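Local atomic coordinates of INSIG protein homolog (Mycobacterium vanbaalenii PYR-1, PDB entry 4XU6), a protein that binds diacylglycerol as a membrane-embedded homotrimer and is a bacterial homolog of the Insig proteins. Residues Ala76-Tyr90 with Leu167-Leu181. Residues are numbered along the deposited sequence; the frame is centred on the assembly and turned at random.
Sequences ACQALGGVAAVVGTY and LYFAFGVVAALLGEL. Unlike the reference sequence in segment 76-90: Cys77 (reference Arg). With TDA (N-tridecanoic acid), chain E; BOG (octyl beta-D-glucopyranoside), chain D; TDA (N-tridecanoic acid), chain F; BOG (octyl beta-D-glucopyranoside), chain B.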
loop_
_atom_site.group_PDB
_atom_site.type_symbol
_atom_site.label_atom_id
_atom_site.label_comp_id
_atom_site.label_asym_id
_atom_site.label_seq_id
_atom_site.Cartn_x
_atom_site.Cartn_y
_atom_site.Cartn_z
ATOM N N ALA A 76 0.588 -1.176 20.942
ATOM C CA ALA A 76 1.553 -0.218 20.412
ATOM C C ALA A 76 1.797 -0.423 18.914
ATOM O O ALA A 76 2.038 0.543 18.190
ATOM C CB ALA A 76 2.862 -0.298 21.176
ATOM N N CYS A 77 1.742 -1.667 18.444
ATOM C CA CYS A 77 1.991 -1.904 17.017
ATOM C C CYS A 77 0.816 -1.494 16.149
ATOM O O CYS A 77 0.996 -1.132 14.978
ATOM C CB CYS A 77 2.370 -3.353 16.744
ATOM S SG CYS A 77 4.112 -3.528 16.357
ATOM N N GLN A 78 -0.390 -1.550 16.710
ATOM C CA GLN A 78 -1.550 -1.033 15.989
ATOM C C GLN A 78 -1.382 0.463 15.837
ATOM O O GLN A 78 -1.645 1.023 14.772
ATOM C CB GLN A 78 -2.859 -1.354 16.720
ATOM C CG GLN A 78 -3.307 -2.798 16.533
ATOM C CD GLN A 78 -4.346 -3.234 17.562
ATOM O OE1 GLN A 78 -4.687 -2.484 18.474
ATOM N NE2 GLN A 78 -4.842 -4.458 17.421
ATOM N N ALA A 79 -0.925 1.111 16.903
ATOM C CA ALA A 79 -0.728 2.555 16.863
ATOM C C ALA A 79 0.410 2.937 15.918
ATOM O O ALA A 79 0.285 3.890 15.153
ATOM C CB ALA A 79 -0.468 3.110 18.260
ATOM N N LEU A 80 1.524 2.212 15.983
ATOM C CA LEU A 80 2.645 2.487 15.083
ATOM C C LEU A 80 2.223 2.260 13.634
ATOM O O LEU A 80 2.517 3.075 12.759
ATOM C CB LEU A 80 3.855 1.611 15.422
ATOM C CG LEU A 80 5.033 1.667 14.435
ATOM C CD1 LEU A 80 5.566 3.090 14.250
ATOM C CD2 LEU A 80 6.158 0.731 14.880
ATOM N N GLY A 81 1.526 1.150 13.395
ATOM C CA GLY A 81 1.034 0.834 12.067
ATOM C C GLY A 81 0.087 1.900 11.550
ATOM O O GLY A 81 0.118 2.239 10.376
ATOM N N GLY A 82 -0.756 2.434 12.430
ATOM C CA GLY A 82 -1.697 3.464 12.037
ATOM C C GLY A 82 -0.997 4.775 11.723
ATOM O O GLY A 82 -1.341 5.463 10.761
ATOM N N VAL A 83 -0.021 5.142 12.544
ATOM C CA VAL A 83 0.737 6.361 12.263
ATOM C C VAL A 83 1.488 6.231 10.928
ATOM O O VAL A 83 1.528 7.162 10.122
ATOM C CB VAL A 83 1.698 6.717 13.415
ATOM C CG1 VAL A 83 2.662 7.819 12.986
ATOM C CG2 VAL A 83 0.896 7.169 14.639
ATOM N N ALA A 84 2.067 5.059 10.697
ATOM C CA ALA A 84 2.768 4.800 9.440
ATOM C C ALA A 84 1.813 4.886 8.242
ATOM O O ALA A 84 2.172 5.406 7.189
ATOM C CB ALA A 84 3.459 3.440 9.494
ATOM N N ALA A 85 0.591 4.386 8.403
ATOM C CA ALA A 85 -0.384 4.413 7.308
ATOM C C ALA A 85 -0.763 5.850 6.958
ATOM O O ALA A 85 -0.867 6.205 5.785
ATOM C CB ALA A 85 -1.634 3.603 7.670
ATOM N N VAL A 86 -0.975 6.674 7.981
ATOM C CA VAL A 86 -1.351 8.075 7.759
ATOM C C VAL A 86 -0.189 8.869 7.152
ATOM O O VAL A 86 -0.365 9.617 6.193
ATOM C CB VAL A 86 -1.846 8.747 9.068
ATOM C CG1 VAL A 86 -2.073 10.251 8.842
ATOM C CG2 VAL A 86 -3.146 8.092 9.523
ATOM N N VAL A 87 1.007 8.681 7.690
ATOM C CA VAL A 87 2.167 9.355 7.120
ATOM C C VAL A 87 2.459 8.882 5.690
ATOM O O VAL A 87 2.746 9.692 4.822
ATOM C CB VAL A 87 3.417 9.205 7.997
ATOM C CG1 VAL A 87 4.631 9.798 7.288
ATOM C CG2 VAL A 87 3.202 9.912 9.333
ATOM N N GLY A 88 2.374 7.577 5.443
ATOM C CA GLY A 88 2.597 7.071 4.097
ATOM C C GLY A 88 1.572 7.615 3.123
ATOM O O GLY A 88 1.898 7.945 1.986
ATOM N N THR A 89 0.325 7.724 3.569
ATOM C CA THR A 89 -0.737 8.244 2.707
ATOM C C THR A 89 -0.507 9.726 2.427
ATOM O O THR A 89 -0.668 10.196 1.305
ATOM C CB THR A 89 -2.120 8.036 3.359
ATOM O OG1 THR A 89 -2.329 6.636 3.592
ATOM C CG2 THR A 89 -3.227 8.553 2.456
ATOM N N TYR A 90 -0.130 10.454 3.471
ATOM C CA TYR A 90 0.165 11.884 3.377
ATOM C C TYR A 90 1.274 12.139 2.341
ATOM O O TYR A 90 1.101 12.943 1.403
ATOM C CB TYR A 90 0.595 12.356 4.772
ATOM C CG TYR A 90 0.580 13.854 5.050
ATOM C CD1 TYR A 90 0.610 14.796 4.027
ATOM C CD2 TYR A 90 0.554 14.311 6.364
ATOM C CE1 TYR A 90 0.607 16.170 4.318
ATOM C CE2 TYR A 90 0.547 15.662 6.656
ATOM C CZ TYR A 90 0.576 16.578 5.641
ATOM O OH TYR A 90 0.580 17.917 5.966
ATOM N N LEU A 167 -7.912 11.876 3.721
ATOM C CA LEU A 167 -6.662 11.973 4.481
ATOM C C LEU A 167 -6.943 12.349 5.936
ATOM O O LEU A 167 -6.443 11.701 6.849
ATOM C CB LEU A 167 -5.671 12.957 3.835
ATOM C CG LEU A 167 -4.346 13.217 4.570
ATOM C CD1 LEU A 167 -3.566 11.927 4.767
ATOM C CD2 LEU A 167 -3.501 14.273 3.811
ATOM N N TYR A 168 -7.751 13.385 6.148
ATOM C CA TYR A 168 -8.125 13.781 7.507
ATOM C C TYR A 168 -8.925 12.680 8.198
ATOM O O TYR A 168 -8.759 12.442 9.394
ATOM C CB TYR A 168 -8.920 15.095 7.500
ATOM C CG TYR A 168 -8.060 16.352 7.465
ATOM C CD1 TYR A 168 -7.323 16.738 8.584
ATOM C CD2 TYR A 168 -7.993 17.154 6.325
ATOM C CE1 TYR A 168 -6.533 17.888 8.570
ATOM C CE2 TYR A 168 -7.198 18.325 6.299
ATOM C CZ TYR A 168 -6.471 18.672 7.439
ATOM O OH TYR A 168 -5.679 19.810 7.456
ATOM N N PHE A 169 -9.790 11.999 7.449
ATOM C CA PHE A 169 -10.565 10.907 8.044
ATOM C C PHE A 169 -9.642 9.846 8.658
ATOM O O PHE A 169 -9.821 9.446 9.802
ATOM C CB PHE A 169 -11.500 10.263 7.013
ATOM C CG PHE A 169 -12.227 9.048 7.546
ATOM C CD1 PHE A 169 -13.404 9.192 8.279
ATOM C CD2 PHE A 169 -11.709 7.770 7.351
ATOM C CE1 PHE A 169 -14.068 8.068 8.790
ATOM C CE2 PHE A 169 -12.363 6.646 7.848
ATOM C CZ PHE A 169 -13.542 6.796 8.576
ATOM N N ALA A 170 -8.649 9.402 7.891
ATOM C CA ALA A 170 -7.685 8.418 8.378
ATOM C C ALA A 170 -6.920 8.951 9.585
ATOM O O ALA A 170 -6.682 8.226 10.536
ATOM C CB ALA A 170 -6.710 8.005 7.256
ATOM N N PHE A 171 -6.528 10.219 9.532
ATOM C CA PHE A 171 -5.904 10.889 10.673
ATOM C C PHE A 171 -6.785 10.783 11.940
ATOM O O PHE A 171 -6.311 10.368 13.003
ATOM C CB PHE A 171 -5.597 12.353 10.286
ATOM C CG PHE A 171 -5.251 13.256 11.455
ATOM C CD1 PHE A 171 -4.299 12.888 12.402
ATOM C CD2 PHE A 171 -5.873 14.493 11.577
ATOM C CE1 PHE A 171 -3.986 13.737 13.474
ATOM C CE2 PHE A 171 -5.568 15.355 12.634
ATOM C CZ PHE A 171 -4.621 14.988 13.573
ATOM N N GLY A 172 -8.061 11.137 11.825
ATOM C CA GLY A 172 -8.967 11.035 12.964
ATOM C C GLY A 172 -9.110 9.622 13.526
ATOM O O GLY A 172 -9.118 9.418 14.747
ATOM N N VAL A 173 -9.238 8.635 12.643
ATOM C CA VAL A 173 -9.299 7.242 13.082
ATOM C C VAL A 173 -8.067 6.853 13.911
ATOM O O VAL A 173 -8.174 6.207 14.964
ATOM C CB VAL A 173 -9.420 6.288 11.874
ATOM C CG1 VAL A 173 -9.252 4.831 12.316
ATOM C CG2 VAL A 173 -10.753 6.491 11.169
ATOM N N VAL A 174 -6.893 7.245 13.431
ATOM C CA VAL A 174 -5.661 6.878 14.113
ATOM C C VAL A 174 -5.456 7.688 15.409
ATOM O O VAL A 174 -4.978 7.150 16.399
ATOM C CB VAL A 174 -4.444 6.948 13.154
ATOM C CG1 VAL A 174 -3.139 6.755 13.912
ATOM C CG2 VAL A 174 -4.603 5.880 12.055
ATOM N N ALA A 175 -5.835 8.966 15.405
ATOM C CA ALA A 175 -5.737 9.786 16.616
ATOM C C ALA A 175 -6.615 9.210 17.716
ATOM O O ALA A 175 -6.229 9.184 18.885
ATOM C CB ALA A 175 -6.143 11.236 16.315
ATOM N N ALA A 176 -7.800 8.745 17.329
ATOM C CA ALA A 176 -8.731 8.112 18.259
ATOM C C ALA A 176 -8.089 6.869 18.851
ATOM O O ALA A 176 -8.179 6.621 20.050
ATOM C CB ALA A 176 -10.032 7.744 17.536
ATOM N N LEU A 177 -7.443 6.078 17.997
ATOM C CA LEU A 177 -6.762 4.870 18.445
ATOM C C LEU A 177 -5.626 5.212 19.409
ATOM O O LEU A 177 -5.384 4.481 20.381
ATOM C CB LEU A 177 -6.223 4.091 17.240
ATOM C CG LEU A 177 -5.377 2.843 17.486
ATOM C CD1 LEU A 177 -6.279 1.696 17.796
ATOM C CD2 LEU A 177 -4.552 2.534 16.248
ATOM N N LEU A 178 -4.933 6.319 19.146
ATOM C CA LEU A 178 -3.860 6.753 20.041
ATOM C C LEU A 178 -4.402 7.116 21.429
ATOM O O LEU A 178 -3.749 6.859 22.432
ATOM C CB LEU A 178 -3.101 7.941 19.452
ATOM C CG LEU A 178 -2.231 7.609 18.241
ATOM C CD1 LEU A 178 -1.682 8.875 17.590
ATOM C CD2 LEU A 178 -1.103 6.695 18.685
ATOM N N GLY A 179 -5.578 7.728 21.477
ATOM C CA GLY A 179 -6.225 8.014 22.755
ATOM C C GLY A 179 -6.564 6.748 23.524
ATOM O O GLY A 179 -6.336 6.670 24.735
ATOM N N GLU A 180 -7.103 5.750 22.827
ATOM C CA GLU A 180 -7.394 4.466 23.453
ATOM C C GLU A 180 -6.116 3.829 23.983
ATOM O O GLU A 180 -6.097 3.274 25.089
ATOM C CB GLU A 180 -8.079 3.514 22.466
ATOM C CG GLU A 180 -9.445 3.976 21.999
ATOM C CD GLU A 180 -9.998 3.125 20.879
ATOM O OE1 GLU A 180 -9.513 3.248 19.736
ATOM O OE2 GLU A 180 -10.940 2.346 21.135
ATOM N N LEU A 181 -5.046 3.905 23.198
ATOM C CA LEU A 181 -3.771 3.335 23.624
ATOM C C LEU A 181 -3.205 4.035 24.858
ATOM O O LEU A 181 -2.655 3.383 25.742
ATOM C CB LEU A 181 -2.730 3.393 22.501
ATOM C CG LEU A 181 -1.353 2.844 22.894
ATOM C CD1 LEU A 181 -1.456 1.400 23.348
ATOM C CD2 LEU A 181 -0.370 2.970 21.748
HETATM O O21 TDA E . -2.492 19.075 3.412
HETATM O O22 TDA E . -2.221 21.176 4.375
HETATM C C21 TDA E . -2.416 19.974 4.562
HETATM C C22 TDA E . -2.501 19.438 5.961
HETATM C C23 TDA E . -3.058 18.012 5.984
HETATM C C24 TDA E . -2.987 17.412 7.389
HETATM C C25 TDA E . -3.645 16.032 7.438
HETATM C C26 TDA E . -3.565 15.402 8.826
HETATM C C27 TDA E . -2.113 15.046 9.109
HETATM C C28 TDA E . -1.938 14.382 10.456
HETATM C C29 TDA E . -0.455 14.202 10.738
HETATM C C30 TDA E . -0.309 13.484 12.067
HETATM C C31 TDA E . -0.830 12.060 11.946
HETATM C C32 TDA E . -0.521 11.261 13.206
HETATM C C33 TDA E . -1.484 10.091 13.359
HETATM C C1 BOG D . -1.419 -6.880 14.742
HETATM O O1 BOG D . -1.433 -6.173 13.509
HETATM C C2 BOG D . -0.335 -7.941 14.699
HETATM O O2 BOG D . -0.463 -8.758 13.526
HETATM C C3 BOG D . -0.447 -8.796 15.948
HETATM O O3 BOG D . 0.659 -9.709 15.985
HETATM C C4 BOG D . -0.404 -7.943 17.212
HETATM O O4 BOG D . -1.126 -8.608 18.257
HETATM C C5 BOG D . -0.961 -6.522 17.103
HETATM O O5 BOG D . -1.078 -5.973 15.784
HETATM C C6 BOG D . 0.038 -5.663 17.851
HETATM O O6 BOG D . 1.359 -6.176 17.632
HETATM C "C1'" BOG D . -1.302 -4.769 13.721
HETATM C "C2'" BOG D . -1.744 -4.066 12.453
HETATM C "C3'" BOG D . -0.834 -2.887 12.173
HETATM C "C4'" BOG D . -0.824 -2.605 10.677
HETATM C "C5'" BOG D . -1.612 -1.343 10.354
HETATM C "C6'" BOG D . -2.000 -1.313 8.889
HETATM C "C7'" BOG D . -2.838 -0.082 8.581
HETATM C "C8'" BOG D . -3.250 -0.085 7.121
HETATM C C21 TDA F . -3.398 24.230 7.356
HETATM C C22 TDA F . -4.376 24.063 8.498
HETATM C C23 TDA F . -4.354 22.647 9.056
HETATM C C24 TDA F . -5.443 22.488 10.114
HETATM C C25 TDA F . -5.499 21.069 10.665
HETATM C C26 TDA F . -6.816 20.805 11.394
HETATM C C27 TDA F . -7.083 21.881 12.439
HETATM C C28 TDA F . -8.475 21.734 13.034
HETATM C C29 TDA F . -8.382 21.638 14.550
HETATM C C30 TDA F . -7.745 22.895 15.130
HETATM C C31 TDA F . -7.227 22.616 16.536
HETATM C C32 TDA F . -8.283 21.900 17.372
HETATM C C33 TDA F . -7.953 21.978 18.857
HETATM C C1 BOG B . 2.477 7.939 31.141
HETATM O O1 BOG B . 2.003 8.377 29.871
HETATM C C2 BOG B . 1.335 7.279 31.930
HETATM O O2 BOG B . 0.269 8.223 32.106
HETATM C C3 BOG B . 1.829 6.798 33.281
HETATM O O3 BOG B . 0.794 6.051 33.932
HETATM C C4 BOG B . 3.042 5.898 33.086
HETATM O O4 BOG B . 3.583 5.565 34.370
HETATM C C5 BOG B . 4.105 6.573 32.213
HETATM O O5 BOG B . 3.542 7.004 30.970
HETATM C C6 BOG B . 5.286 5.642 31.937
HETATM O O6 BOG B . 4.857 4.486 31.207
HETATM C "C1'" BOG B . 3.035 8.813 28.971
HETATM C "C2'" BOG B . 2.432 8.837 27.566
HETATM C "C3'" BOG B . 3.324 8.224 26.504
HETATM C "C4'" BOG B . 2.591 7.117 25.759
HETATM C "C5'" BOG B . 1.694 7.624 24.638
HETATM C "C6'" BOG B . 2.019 6.856 23.354
HETATM C "C7'" BOG B . 0.967 7.066 22.268
HETATM C "C8'" BOG B . -0.368 6.490 22.696
#
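The carbonyl oxygen Ala85 O is gripped twice, by Thr89 N and by Thr89 OG1, from opposite faces of its plane, while the methyl of the same threonine, CG2, meets Leu167 CD1 across the contact. The hydroxyl bond, Thr89 OG1 to Ala85 O, is 2.7 Å long. With OG1 beside the backbone N (chi1 -59°), this polar group is satisfied within the helix and CG2 is left to slide past Leu167. No hydrogen bond joins the two segments. They run nearly antiparallel, with segment axes 9.5 Å apart at closest approach. The backbones come nearest at Gly82 and Val174, whose CA atoms lie 5.6 Å apart. Here Val174 lies directly against glycine backbone, with CG2 3.5 Å from Gly82 O. Val174 CG2 also meets Val86 CG2 at 3.7 Å, the two valines passing in opposite directions. Val83 crosses Val174 at about a right angle. Toward one end of the contact, Ala79 CB meets two leucine methyls. Ala79 CB is 3.5 Å from Leu181 CD2, a tight pair, and also touches Leu178 CD2. Leu177 CD2 lies against the backbone of Gln78. At the other end, Leu167 CD2 sits over one face of the Tyr90 ring, near its rim. Tyr90 also packs edge-to-face with His26, which binds diacylglycerol. One n-tridecanoic acid chain runs along the contact. Its C28 lies over a face of the Phe171 ring, 3.4 Å from CD1. Its C31 reaches Val86 CG1, and its terminal carbon C33 lies 3.8 Å from Val174 CG1. The Tyr168 hydroxyl is hydrogen-bonded to Glu139, another residue of this pocket. The arrangement is an antiparallel pair of transmembrane helices, forming part of the wall of the lipid-binding pocket in this Insig-family protein.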